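Local coordinates for putative cell wall hydrolase phosphatase-associated protein (Clostridioides difficile, PDB 7CFL) that acts as a bacterial autolysin, its NlpC/P60 catalytic domain probably cleaving peptide bonds in cell wall peptidoglycan as a cysteine peptidase, at residues F44-M49 and V55-V60; D63-G68 and L81-T86; V71-L76 and N121-Y126; M106-S111 and K116-N121. All coordinates share one frame; numbering follows the deposited sequence.

Contact 1 (F44-M49 and V55-V60); sequences FTQYVM and VSIPRV
Q46 and I57 lie at the centre of the contact between helix 41-53 and the segment that doubles back beside it. This is the helical part of an NlpC/P60 (papain-like) fold. In this family the N-terminal end of that helix carries the catalytic cysteine.

The Q46 side chain is extended and reaches across to the returning chain. Its NE2 donates to I57 O over 3.0 Å, with a nearly straight N-H...O angle of 168°. The acceptor lies in the plane of the Q46 amide, and the donor lies in the carbonyl plane of I57. This bond fixes the rotation of the amide. The other branch of the amide faces R59, where Q46 OE1 packs 3.7 Å from R59 CD. The two side chains cross at about a right angle, with amide and guanidinium planes 60° apart. The R59 guanidinium itself is held by salt bridges to D40 and E34.

The CG1 branch of I57, with chi1 at 76°, turns in to the helix, where I57 CD1 rests 3.6 Å from Q46 N. M49 CG packs on the same methyl, I57 CD1, at 4.0 Å. L81 of strand 81-84 touches both I57 and M49.

Further along, V55 N donates to M49 O over 3.1 Å, from above the carbonyl plane. A water ties the two backbones together, donating to Q46 O at 2.8 Å and V55 O at 2.7 Å and accepting from I57 N at 3.1 Å.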
loop_
_atom_site.group_PDB
_atom_site.type_symbol
_atom_site.label_atom_id
_atom_site.label_comp_id
_atom_site.label_asym_id
_atom_site.label_seq_id
_atom_site.Cartn_x
_atom_site.Cartn_y
_atom_site.Cartn_z
ATOM N N PHE A 44 -6.601 0.626 -4.007
ATOM C CA PHE A 44 -5.516 0.102 -4.855
ATOM C C PHE A 44 -5.037 -1.221 -4.294
ATOM O O PHE A 44 -4.958 -2.229 -5.006
ATOM C CB PHE A 44 -4.351 1.085 -4.899
ATOM C CG PHE A 44 -3.169 0.602 -5.694
ATOM C CD1 PHE A 44 -3.234 0.447 -7.071
ATOM C CD2 PHE A 44 -1.980 0.299 -5.046
ATOM C CE1 PHE A 44 -2.130 0.002 -7.786
ATOM C CE2 PHE A 44 -0.883 -0.146 -5.764
ATOM C CZ PHE A 44 -0.952 -0.280 -7.132
ATOM N N THR A 45 -4.664 -1.228 -3.021
ATOM C CA THR A 45 -4.184 -2.501 -2.426
ATOM C C THR A 45 -5.284 -3.568 -2.465
ATOM O O THR A 45 -4.983 -4.695 -2.879
ATOM C CB THR A 45 -3.600 -2.296 -1.033
ATOM O OG1 THR A 45 -4.565 -1.731 -0.147
ATOM C CG2 THR A 45 -2.380 -1.417 -1.084
ATOM N N GLN A 46 -6.531 -3.239 -2.090
ATOM C CA GLN A 46 -7.638 -4.219 -2.197
ATOM C C GLN A 46 -7.712 -4.770 -3.627
ATOM O O GLN A 46 -7.872 -5.987 -3.786
ATOM C CB GLN A 46 -8.972 -3.640 -1.730
ATOM C CG GLN A 46 -9.998 -4.713 -1.416
ATOM C CD GLN A 46 -11.349 -4.121 -1.134
ATOM O OE1 GLN A 46 -11.900 -3.398 -1.982
ATOM N NE2 GLN A 46 -11.930 -4.486 -0.014
ATOM N N TYR A 47 -7.814 -3.894 -4.635
ATOM C CA TYR A 47 -8.019 -4.307 -6.038
ATOM C C TYR A 47 -6.862 -5.194 -6.528
ATOM O O TYR A 47 -7.079 -6.284 -7.145
ATOM C CB TYR A 47 -8.148 -3.057 -6.897
ATOM C CG TYR A 47 -8.354 -3.350 -8.363
ATOM C CD1 TYR A 47 -9.609 -3.673 -8.877
ATOM C CD2 TYR A 47 -7.297 -3.255 -9.252
ATOM C CE1 TYR A 47 -9.783 -3.917 -10.230
ATOM C CE2 TYR A 47 -7.450 -3.493 -10.600
ATOM C CZ TYR A 47 -8.704 -3.808 -11.096
ATOM O OH TYR A 47 -8.841 -4.015 -12.433
ATOM N N VAL A 48 -5.627 -4.782 -6.208
ATOM C CA VAL A 48 -4.426 -5.532 -6.658
ATOM C C VAL A 48 -4.495 -6.935 -6.032
ATOM O O VAL A 48 -4.284 -7.905 -6.762
ATOM C CB VAL A 48 -3.121 -4.796 -6.282
ATOM C CG1 VAL A 48 -1.908 -5.735 -6.288
ATOM C CG2 VAL A 48 -2.889 -3.579 -7.162
ATOM N N MET A 49 -4.701 -7.035 -4.719
ATOM C CA MET A 49 -4.750 -8.340 -4.004
ATOM C C MET A 49 -5.840 -9.251 -4.575
ATOM O O MET A 49 -5.574 -10.449 -4.796
ATOM C CB MET A 49 -4.942 -8.117 -2.502
ATOM C CG MET A 49 -3.639 -7.681 -1.779
ATOM S SD MET A 49 -2.211 -8.777 -2.087
ATOM C CE MET A 49 -0.921 -7.656 -1.544
ATOM N N VAL A 55 -6.809 -12.775 -3.165
ATOM C CA VAL A 55 -6.731 -12.548 -1.699
ATOM C C VAL A 55 -7.634 -11.360 -1.392
ATOM O O VAL A 55 -7.464 -10.295 -2.056
ATOM C CB VAL A 55 -5.286 -12.301 -1.277
ATOM C CG1 VAL A 55 -5.213 -11.584 0.054
ATOM C CG2 VAL A 55 -4.511 -13.603 -1.293
ATOM N N SER A 56 -8.557 -11.568 -0.459
ATOM C CA SER A 56 -9.505 -10.551 0.050
ATOM C C SER A 56 -8.886 -9.844 1.248
ATOM O O SER A 56 -8.580 -10.536 2.269
ATOM C CB SER A 56 -10.831 -11.161 0.412
ATOM O OG SER A 56 -11.408 -11.820 -0.711
ATOM N N ILE A 57 -8.673 -8.533 1.141
ATOM C CA ILE A 57 -8.278 -7.691 2.311
ATOM C C ILE A 57 -9.372 -6.659 2.560
ATOM O O ILE A 57 -10.175 -6.345 1.634
ATOM C CB ILE A 57 -6.889 -7.054 2.110
ATOM C CG1 ILE A 57 -6.929 -5.867 1.151
ATOM C CG2 ILE A 57 -5.865 -8.120 1.702
ATOM C CD1 ILE A 57 -5.587 -5.284 0.781
ATOM N N PRO A 58 -9.404 -6.078 3.779
ATOM C CA PRO A 58 -10.339 -5.001 4.111
ATOM C C PRO A 58 -10.257 -3.793 3.178
ATOM O O PRO A 58 -9.268 -3.583 2.507
ATOM C CB PRO A 58 -9.927 -4.559 5.526
ATOM C CG PRO A 58 -9.316 -5.816 6.127
ATOM C CD PRO A 58 -8.622 -6.491 4.963
ATOM N N ARG A 59 -11.360 -3.039 3.134
ATOM C CA ARG A 59 -11.480 -1.856 2.250
ATOM C C ARG A 59 -10.571 -0.713 2.685
ATOM O O ARG A 59 -9.921 -0.187 1.774
ATOM C CB ARG A 59 -12.926 -1.379 2.169
ATOM C CG ARG A 59 -13.118 -0.120 1.327
ATOM C CD ARG A 59 -12.622 -0.298 -0.095
ATOM N NE ARG A 59 -12.726 0.889 -0.928
ATOM C CZ ARG A 59 -11.840 1.890 -0.989
ATOM N NH1 ARG A 59 -10.737 1.891 -0.238
ATOM N NH2 ARG A 59 -12.060 2.886 -1.836
ATOM N N VAL A 60 -10.524 -0.336 3.976
ATOM C CA VAL A 60 -9.834 0.933 4.375
ATOM C C VAL A 60 -8.486 0.601 5.022
ATOM O O VAL A 60 -8.335 -0.504 5.593
ATOM C CB VAL A 60 -10.690 1.864 5.257
ATOM C CG1 VAL A 60 -11.993 2.241 4.564
ATOM C CG2 VAL A 60 -10.959 1.276 6.621
HETATM O O HOH W 1 -8.613 -7.811 -1.831
#

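Contact 2 (D63-G68 and L81-T86); sequences DQSKYG and LVFFDT
The backbone of S65 lies over the face of the F83 ring, and this is the tight part of the contact. S65 CA lies 3.6 Å from the ring centroid and 9° off the ring normal, a CH-pi contact over the face. S65 N lies over the same ring, 3.5 Å from F83 CE1. Q64 CB adds a second contact, 3.6 Å from F83 CE1. The Q64 amide stands nearly upright to the ring, with the planes 80° apart. Its OE1 passes L81 CD1 at 4.0 Å.

The contact joins helix 61-64 and the turn after it to strand 81-84 of the central antiparallel sheet of the NlpC/P60 domain. A type I turn runs from Q64 to Y67, closed by Y67 N to Q64 O at 3.1 Å. No hydrogen bond crosses between the two segments. The buried polar ends are satisfied elsewhere. Q64 OE1 accepts from T45 OG1, and Q64 NE2 donates to S42 O and P58 O. S65 OG bonds to N133 on strand 131-136.

The outer side of the turn is looser. K66 is exposed and points away from the strand. K66 NZ makes a long salt bridge, 3.7 Å, to D63 OD1.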
loop_
_atom_site.group_PDB
_atom_site.type_symbol
_atom_site.label_atom_id
_atom_site.label_comp_id
_atom_site.label_asym_id
_atom_site.label_seq_id
_atom_site.Cartn_x
_atom_site.Cartn_y
_atom_site.Cartn_z
ATOM N N ASP A 63 -8.110 -0.765 8.707
ATOM C CA ASP A 63 -8.602 -2.159 8.839
ATOM C C ASP A 63 -7.598 -3.105 8.160
ATOM O O ASP A 63 -7.290 -4.166 8.734
ATOM C CB ASP A 63 -10.022 -2.257 8.251
ATOM C CG ASP A 63 -11.058 -1.477 9.059
ATOM O OD1 ASP A 63 -10.792 -1.216 10.218
ATOM O OD2 ASP A 63 -12.133 -1.083 8.505
ATOM N N GLN A 64 -7.036 -2.736 7.009
ATOM C CA GLN A 64 -5.986 -3.552 6.347
ATOM C C GLN A 64 -4.816 -3.692 7.334
ATOM O O GLN A 64 -4.276 -4.790 7.412
ATOM C CB GLN A 64 -5.530 -2.951 5.028
ATOM C CG GLN A 64 -6.626 -2.879 3.966
ATOM C CD GLN A 64 -5.998 -2.431 2.673
ATOM O OE1 GLN A 64 -4.798 -2.210 2.550
ATOM N NE2 GLN A 64 -6.835 -2.180 1.685
ATOM N N SER A 65 -4.539 -2.649 8.112
ATOM C CA SER A 65 -3.442 -2.623 9.133
ATOM C C SER A 65 -3.662 -3.649 10.240
ATOM O O SER A 65 -2.682 -3.867 11.035
ATOM C CB SER A 65 -3.275 -1.216 9.708
ATOM O OG SER A 65 -2.119 -1.125 10.538
ATOM N N LYS A 66 -4.878 -4.172 10.420
ATOM C CA LYS A 66 -5.195 -5.131 11.526
ATOM C C LYS A 66 -5.355 -6.544 10.948
ATOM O O LYS A 66 -5.835 -7.423 11.683
ATOM C CB LYS A 66 -6.483 -4.684 12.231
ATOM C CG LYS A 66 -6.399 -3.357 12.970
ATOM C CD LYS A 66 -7.675 -2.983 13.712
ATOM C CE LYS A 66 -8.578 -2.050 12.933
ATOM N NZ LYS A 66 -9.772 -1.640 13.710
ATOM N N TYR A 67 -5.065 -6.737 9.648
ATOM C CA TYR A 67 -5.408 -7.988 8.922
ATOM C C TYR A 67 -4.138 -8.739 8.522
ATOM O O TYR A 67 -3.264 -8.162 7.892
ATOM C CB TYR A 67 -6.292 -7.680 7.697
ATOM C CG TYR A 67 -6.636 -8.912 6.900
ATOM C CD1 TYR A 67 -7.621 -9.804 7.325
ATOM C CD2 TYR A 67 -5.922 -9.246 5.761
ATOM C CE1 TYR A 67 -7.887 -10.974 6.628
ATOM C CE2 TYR A 67 -6.183 -10.416 5.056
ATOM C CZ TYR A 67 -7.186 -11.269 5.467
ATOM O OH TYR A 67 -7.403 -12.420 4.752
ATOM N N GLY A 68 -4.074 -10.027 8.838
ATOM C CA GLY A 68 -2.970 -10.889 8.398
ATOM C C GLY A 68 -1.846 -10.870 9.420
ATOM O O GLY A 68 -2.034 -10.369 10.533
ATOM N N LEU A 81 2.027 -5.542 2.872
ATOM C CA LEU A 81 1.390 -4.224 2.975
ATOM C C LEU A 81 2.132 -3.409 4.023
ATOM O O LEU A 81 2.419 -3.956 5.109
ATOM C CB LEU A 81 -0.096 -4.399 3.328
ATOM C CG LEU A 81 -0.905 -5.191 2.312
ATOM C CD1 LEU A 81 -2.354 -5.314 2.737
ATOM C CD2 LEU A 81 -0.819 -4.566 0.937
ATOM N N VAL A 82 2.418 -2.142 3.711
ATOM C CA VAL A 82 3.119 -1.228 4.650
ATOM C C VAL A 82 2.172 -0.073 4.947
ATOM O O VAL A 82 1.497 0.391 4.006
ATOM C CB VAL A 82 4.474 -0.762 4.085
ATOM C CG1 VAL A 82 5.520 -1.865 4.203
ATOM C CG2 VAL A 82 4.350 -0.195 2.672
ATOM N N PHE A 83 2.056 0.329 6.201
ATOM C CA PHE A 83 1.035 1.299 6.694
ATOM C C PHE A 83 1.713 2.548 7.291
ATOM O O PHE A 83 2.754 2.519 7.968
ATOM C CB PHE A 83 0.111 0.624 7.706
ATOM C CG PHE A 83 -0.599 -0.570 7.140
ATOM C CD1 PHE A 83 -1.713 -0.354 6.322
ATOM C CD2 PHE A 83 -0.105 -1.866 7.229
ATOM C CE1 PHE A 83 -2.356 -1.414 5.713
ATOM C CE2 PHE A 83 -0.761 -2.930 6.622
ATOM C CZ PHE A 83 -1.873 -2.695 5.834
ATOM N N PHE A 84 1.090 3.699 7.106
ATOM C CA PHE A 84 1.589 5.022 7.545
ATOM C C PHE A 84 0.470 5.842 8.172
ATOM O O PHE A 84 -0.710 5.622 7.851
ATOM C CB PHE A 84 2.216 5.784 6.384
ATOM C CG PHE A 84 3.224 4.975 5.617
ATOM C CD1 PHE A 84 4.580 5.054 5.912
ATOM C CD2 PHE A 84 2.795 4.053 4.678
ATOM C CE1 PHE A 84 5.484 4.288 5.194
ATOM C CE2 PHE A 84 3.700 3.288 3.971
ATOM C CZ PHE A 84 5.040 3.392 4.246
ATOM N N ASP A 85 0.848 6.778 9.033
ATOM C CA ASP A 85 -0.086 7.774 9.621
ATOM C C ASP A 85 0.046 9.112 8.866
ATOM O O ASP A 85 0.794 9.175 7.874
ATOM C CB ASP A 85 0.119 7.863 11.141
ATOM C CG ASP A 85 1.492 8.315 11.598
ATOM O OD1 ASP A 85 1.867 7.966 12.738
ATOM O OD2 ASP A 85 2.174 9.002 10.818
ATOM N N THR A 86 -0.675 10.143 9.325
ATOM C CA THR A 86 -0.687 11.529 8.761
ATOM C C THR A 86 0.259 12.392 9.614
ATOM O O THR A 86 0.444 12.068 10.812
ATOM C CB THR A 86 -2.139 12.009 8.611
ATOM O OG1 THR A 86 -2.649 11.323 7.468
ATOM C CG2 THR A 86 -2.323 13.500 8.420
#

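Contact 3 (V71-L76 and N121-Y126); sequences VNRGDL and NINSSY
R73 reaches N123 in an Asx turn, where N121 OD1 accepts from N123 N. It overlaps a type I turn from N121 to S124. This links strand 118-121 to the short, weakly bonded helix 125-128, with S124 at the N-cap position. R73 comes from the loop between strands 69-71 and 81-84. The contact therefore joins two connections of the sheet in the NlpC/P60 domain.

The R73 chain is fully stretched, with CG anti to the backbone N (chi1 178°), and this brings the guanidinium to the turn. R73 NH2 donates to N123 OD1 over 2.9 Å. The acceptor lies at the guanidinium edge, close to its plane, and the flat groups are only 15° apart. A water also sits at this edge. It accepts from R73 NE at 2.8 Å and donates to N123 OD1 at 2.7 Å. I122 O is 3.2 Å from R73 NH2, but the angle is too poor for a hydrogen bond. S128 OG of the following helix is a further partner of R73 NH2.

Beneath the polar pair, L76 and I122 meet tip to tip. Their CD1 methyls are 3.5 Å apart, closer than usual for two carbons. Y100 of strand 96-102 touches both side chains.

The turn is also braced from within, since N121 O accepts from both S124 N and S124 OG. The R73 guanidinium thus meets a turn that has its own internal hydrogen bonds, through one direct bond and one water bridge. Because the N123 amide is neutral, the direct bond is a charged-donor hydrogen bond and no salt bridge; it lies over an apolar contact.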
loop_
_atom_site.group_PDB
_atom_site.type_symbol
_atom_site.label_atom_id
_atom_site.label_comp_id
_atom_site.label_asym_id
_atom_site.label_seq_id
_atom_site.Cartn_x
_atom_site.Cartn_y
_atom_site.Cartn_z
ATOM N N VAL A 71 4.326 -8.039 10.524
ATOM C CA VAL A 71 5.725 -8.103 10.003
ATOM C C VAL A 71 6.522 -6.940 10.602
ATOM O O VAL A 71 6.015 -5.799 10.589
ATOM C CB VAL A 71 5.720 -8.056 8.463
ATOM C CG1 VAL A 71 7.135 -8.044 7.894
ATOM C CG2 VAL A 71 4.881 -9.184 7.855
ATOM N N ASN A 72 7.713 -7.209 11.160
ATOM C CA ASN A 72 8.630 -6.111 11.571
ATOM C C ASN A 72 9.150 -5.399 10.315
ATOM O O ASN A 72 9.445 -6.072 9.341
ATOM C CB ASN A 72 9.807 -6.623 12.411
ATOM C CG ASN A 72 9.407 -6.971 13.825
ATOM O OD1 ASN A 72 9.588 -8.108 14.258
ATOM N ND2 ASN A 72 8.856 -6.008 14.543
ATOM N N ARG A 73 9.447 -4.108 10.421
ATOM C CA ARG A 73 9.938 -3.298 9.270
ATOM C C ARG A 73 11.254 -3.906 8.747
ATOM O O ARG A 73 11.476 -3.836 7.575
ATOM C CB ARG A 73 10.084 -1.828 9.675
ATOM C CG ARG A 73 10.628 -0.922 8.576
ATOM C CD ARG A 73 10.677 0.528 9.016
ATOM N NE ARG A 73 11.358 1.391 8.065
ATOM C CZ ARG A 73 11.311 2.727 8.071
ATOM N NH1 ARG A 73 10.625 3.382 9.001
ATOM N NH2 ARG A 73 11.941 3.406 7.124
ATOM N N GLY A 74 12.142 -4.468 9.598
ATOM C CA GLY A 74 13.381 -5.101 9.101
ATOM C C GLY A 74 13.176 -6.413 8.329
ATOM O O GLY A 74 14.135 -6.850 7.655
ATOM N N ASP A 75 11.995 -7.039 8.412
ATOM C CA ASP A 75 11.644 -8.365 7.822
ATOM C C ASP A 75 10.697 -8.203 6.620
ATOM O O ASP A 75 10.135 -9.227 6.179
ATOM C CB ASP A 75 10.950 -9.251 8.861
ATOM C CG ASP A 75 10.794 -10.719 8.472
ATOM O OD1 ASP A 75 9.602 -11.204 8.466
ATOM O OD2 ASP A 75 11.854 -11.378 8.192
ATOM N N LEU A 76 10.499 -6.992 6.100
ATOM C CA LEU A 76 9.586 -6.777 4.933
ATOM C C LEU A 76 10.021 -7.639 3.748
ATOM O O LEU A 76 11.237 -7.697 3.448
ATOM C CB LEU A 76 9.595 -5.304 4.554
ATOM C CG LEU A 76 8.765 -4.399 5.459
ATOM C CD1 LEU A 76 9.017 -2.931 5.146
ATOM C CD2 LEU A 76 7.284 -4.705 5.297
ATOM N N ASN A 121 9.795 5.441 -1.742
ATOM C CA ASN A 121 10.707 4.705 -0.836
ATOM C C ASN A 121 10.278 4.946 0.625
ATOM O O ASN A 121 10.242 6.085 1.087
ATOM C CB ASN A 121 12.159 5.076 -1.131
ATOM C CG ASN A 121 13.088 4.018 -0.594
ATOM O OD1 ASN A 121 13.289 3.958 0.611
ATOM N ND2 ASN A 121 13.559 3.138 -1.470
ATOM N N ILE A 122 10.000 3.883 1.364
ATOM C CA ILE A 122 9.558 3.985 2.788
ATOM C C ILE A 122 10.697 4.567 3.657
ATOM O O ILE A 122 10.382 4.988 4.780
ATOM C CB ILE A 122 9.032 2.620 3.282
ATOM C CG1 ILE A 122 10.160 1.636 3.607
ATOM C CG2 ILE A 122 8.018 2.037 2.289
ATOM C CD1 ILE A 122 9.681 0.309 4.107
ATOM N N ASN A 123 11.945 4.630 3.165
ATOM C CA ASN A 123 13.119 5.133 3.926
ATOM C C ASN A 123 13.332 6.623 3.656
ATOM O O ASN A 123 14.169 7.235 4.361
ATOM C CB ASN A 123 14.397 4.342 3.637
ATOM C CG ASN A 123 14.250 2.875 3.968
ATOM O OD1 ASN A 123 13.842 2.531 5.077
ATOM N ND2 ASN A 123 14.607 2.009 3.025
ATOM N N SER A 124 12.608 7.201 2.697
ATOM C CA SER A 124 12.652 8.654 2.403
ATOM C C SER A 124 12.223 9.403 3.669
ATOM O O SER A 124 11.434 8.839 4.456
ATOM C CB SER A 124 11.781 9.006 1.235
ATOM O OG SER A 124 10.431 8.979 1.647
ATOM N N SER A 125 12.718 10.624 3.857
ATOM C CA SER A 125 12.429 11.460 5.050
ATOM C C SER A 125 10.912 11.542 5.260
ATOM O O SER A 125 10.477 11.388 6.419
ATOM C CB SER A 125 13.066 12.827 4.954
ATOM O OG SER A 125 12.552 13.570 3.858
ATOM N N TYR A 126 10.139 11.716 4.182
ATOM C CA TYR A 126 8.668 11.900 4.254
ATOM C C TYR A 126 8.000 10.661 4.868
ATOM O O TYR A 126 7.291 10.822 5.892
ATOM C CB TYR A 126 8.063 12.260 2.893
ATOM C CG TYR A 126 6.588 12.587 2.942
ATOM C CD1 TYR A 126 6.053 13.342 3.981
ATOM C CD2 TYR A 126 5.719 12.157 1.946
ATOM C CE1 TYR A 126 4.705 13.649 4.037
ATOM C CE2 TYR A 126 4.364 12.457 1.985
ATOM C CZ TYR A 126 3.857 13.205 3.036
ATOM O OH TYR A 126 2.528 13.509 3.092
HETATM O O HOH W 2 12.933 0.158 6.059
#

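Contact 4 (M106-S111 and K116-N121); sequences MIHASS and KVTISN
H108 and S120 meet on one face of the antiparallel hairpin formed by strands 105-110 and 118-121. The H108 ring fills a hollow between its neighbours. M106 CE lies over one ring face, 3.9 Å above the plane and over its centre. The backbone N of S110 lies beyond the opposite face. At the ring edge, H108 NE2 and S120 OG share a hydrogen bond of 2.8 Å. The T118 CG2 methyl is a bump on the partner strand. It fits between S110 CB and H108 NE2, 3.8 Å from each. H108 chi1 of 61° turns the ring toward this strand.

The other face is apolar. V117 CG1 packs 3.9 Å from I107 CG1. A109 is small, and A109 CA and V117 CA come within 4.1 Å in a non-hydrogen-bonded pair. Backbone bonds in both directions pair M106 with S120 and H108 with T118.

H108 ND1 bonds to H96 of strand 96-102. As in NlpC/P60 relatives, these two histidines probably belong to the catalytic triad. F44 of helix 41-53 covers I107, A109 and V117. On the H108 side, Y127 of helix 125-128 touches M106 and S120, while M106 also packs on V82 and F84 of strand 81-84.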
loop_
_atom_site.group_PDB
_atom_site.type_symbol
_atom_site.label_atom_id
_atom_site.label_comp_id
_atom_site.label_asym_id
_atom_site.label_seq_id
_atom_site.Cartn_x
_atom_site.Cartn_y
_atom_site.Cartn_z
ATOM N N MET A 106 7.928 1.010 -2.349
ATOM C CA MET A 106 6.551 0.485 -2.358
ATOM C C MET A 106 5.825 1.072 -3.568
ATOM O O MET A 106 6.174 2.190 -4.002
ATOM C CB MET A 106 5.763 0.870 -1.104
ATOM C CG MET A 106 5.684 2.388 -0.863
ATOM S SD MET A 106 4.649 2.756 0.536
ATOM C CE MET A 106 4.809 4.527 0.641
ATOM N N ILE A 107 4.871 0.316 -4.055
ATOM C CA ILE A 107 3.913 0.858 -5.057
ATOM C C ILE A 107 2.636 1.257 -4.311
ATOM O O ILE A 107 2.165 0.503 -3.473
ATOM C CB ILE A 107 3.684 -0.113 -6.218
ATOM C CG1 ILE A 107 2.804 0.515 -7.334
ATOM C CG2 ILE A 107 3.072 -1.412 -5.734
ATOM C CD1 ILE A 107 2.969 -0.195 -8.651
ATOM N N HIS A 108 2.013 2.380 -4.708
ATOM C CA HIS A 108 0.839 2.899 -3.969
ATOM C C HIS A 108 0.100 3.911 -4.826
ATOM O O HIS A 108 0.696 4.474 -5.756
ATOM C CB HIS A 108 1.211 3.493 -2.596
ATOM C CG HIS A 108 2.152 4.645 -2.632
ATOM N ND1 HIS A 108 1.986 5.766 -1.833
ATOM C CD2 HIS A 108 3.230 4.898 -3.400
ATOM C CE1 HIS A 108 2.951 6.623 -2.076
ATOM N NE2 HIS A 108 3.725 6.118 -3.028
ATOM N N ALA A 109 -1.098 4.212 -4.387
ATOM C CA ALA A 109 -1.922 5.263 -5.013
ATOM C C ALA A 109 -1.653 6.532 -4.183
ATOM O O ALA A 109 -2.218 6.662 -3.073
ATOM C CB ALA A 109 -3.328 4.820 -4.950
ATOM N N SER A 110 -0.752 7.398 -4.631
ATOM C CA SER A 110 -0.259 8.529 -3.814
ATOM C C SER A 110 -1.241 9.689 -3.945
ATOM O O SER A 110 -1.427 10.172 -5.072
ATOM C CB SER A 110 1.120 8.946 -4.202
ATOM O OG SER A 110 1.384 10.230 -3.675
ATOM N N SER A 111 -1.758 10.193 -2.825
ATOM C CA SER A 111 -2.494 11.482 -2.776
ATOM C C SER A 111 -1.532 12.656 -2.514
ATOM O O SER A 111 -2.028 13.758 -2.218
ATOM C CB SER A 111 -3.589 11.408 -1.768
ATOM O OG SER A 111 -3.053 11.462 -0.464
ATOM N N LYS A 116 -1.410 9.846 -8.454
ATOM C CA LYS A 116 -1.463 8.673 -9.353
ATOM C C LYS A 116 -0.742 7.512 -8.669
ATOM O O LYS A 116 0.076 7.772 -7.780
ATOM C CB LYS A 116 -0.813 8.998 -10.702
ATOM C CG LYS A 116 0.670 9.351 -10.632
ATOM C CD LYS A 116 1.311 9.819 -11.938
ATOM C CE LYS A 116 0.462 10.777 -12.742
ATOM N NZ LYS A 116 1.254 11.448 -13.798
ATOM N N VAL A 117 -1.009 6.300 -9.131
ATOM C CA VAL A 117 -0.235 5.084 -8.750
ATOM C C VAL A 117 1.220 5.336 -9.147
ATOM O O VAL A 117 1.524 5.633 -10.356
ATOM C CB VAL A 117 -0.789 3.813 -9.405
ATOM C CG1 VAL A 117 0.060 2.601 -9.078
ATOM C CG2 VAL A 117 -2.238 3.566 -9.034
ATOM N N THR A 118 2.115 5.202 -8.175
ATOM C CA THR A 118 3.528 5.580 -8.349
ATOM C C THR A 118 4.334 4.712 -7.392
ATOM O O THR A 118 3.734 3.941 -6.606
ATOM C CB THR A 118 3.789 7.070 -8.081
ATOM O OG1 THR A 118 5.111 7.372 -8.525
ATOM C CG2 THR A 118 3.666 7.475 -6.627
ATOM N N ILE A 119 5.634 4.904 -7.465
ATOM C CA ILE A 119 6.595 4.179 -6.587
ATOM C C ILE A 119 7.322 5.208 -5.717
ATOM O O ILE A 119 7.822 6.225 -6.265
ATOM C CB ILE A 119 7.534 3.323 -7.452
ATOM C CG1 ILE A 119 6.794 2.111 -8.026
ATOM C CG2 ILE A 119 8.761 2.898 -6.650
ATOM C CD1 ILE A 119 7.515 1.439 -9.164
ATOM N N SER A 120 7.404 4.932 -4.414
ATOM C CA SER A 120 8.060 5.793 -3.403
ATOM C C SER A 120 8.841 4.869 -2.468
ATOM O O SER A 120 8.560 3.647 -2.483
ATOM C CB SER A 120 7.090 6.618 -2.613
ATOM O OG SER A 120 6.186 7.307 -3.452
ATOM N N ASN A 121 9.795 5.441 -1.742
ATOM C CA ASN A 121 10.707 4.705 -0.836
ATOM C C ASN A 121 10.278 4.946 0.625
ATOM O O ASN A 121 10.242 6.085 1.087
ATOM C CB ASN A 121 12.159 5.076 -1.131
ATOM C CG ASN A 121 13.088 4.018 -0.594
ATOM O OD1 ASN A 121 13.289 3.958 0.611
ATOM N ND2 ASN A 121 13.559 3.138 -1.470
#

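Contacts 2 and 4 are buried and both reach the central sheet, but on opposite sides of the chain's centre. Contact 2 relies on a ring face, contact 4 on strand pairing and a histidine-serine hydrogen bond. Contacts 1 and 3 are partly buried. Contact 1 uses a glutamine amide on a backbone carbonyl, contact 3 an arginine on an asparagine amide; each adds a water and an apolar patch. Their centres are about 20 Å apart. Contacts 1 and 2 adjoin through Q64, which bonds to T45 and P58. F44 carries contact 1's helix onto contact 4. Contacts 3 and 4 share N121, and contact 4 is nested inside the loop that contact 3 closes. V82 and F84 connect contact 2's strand to both.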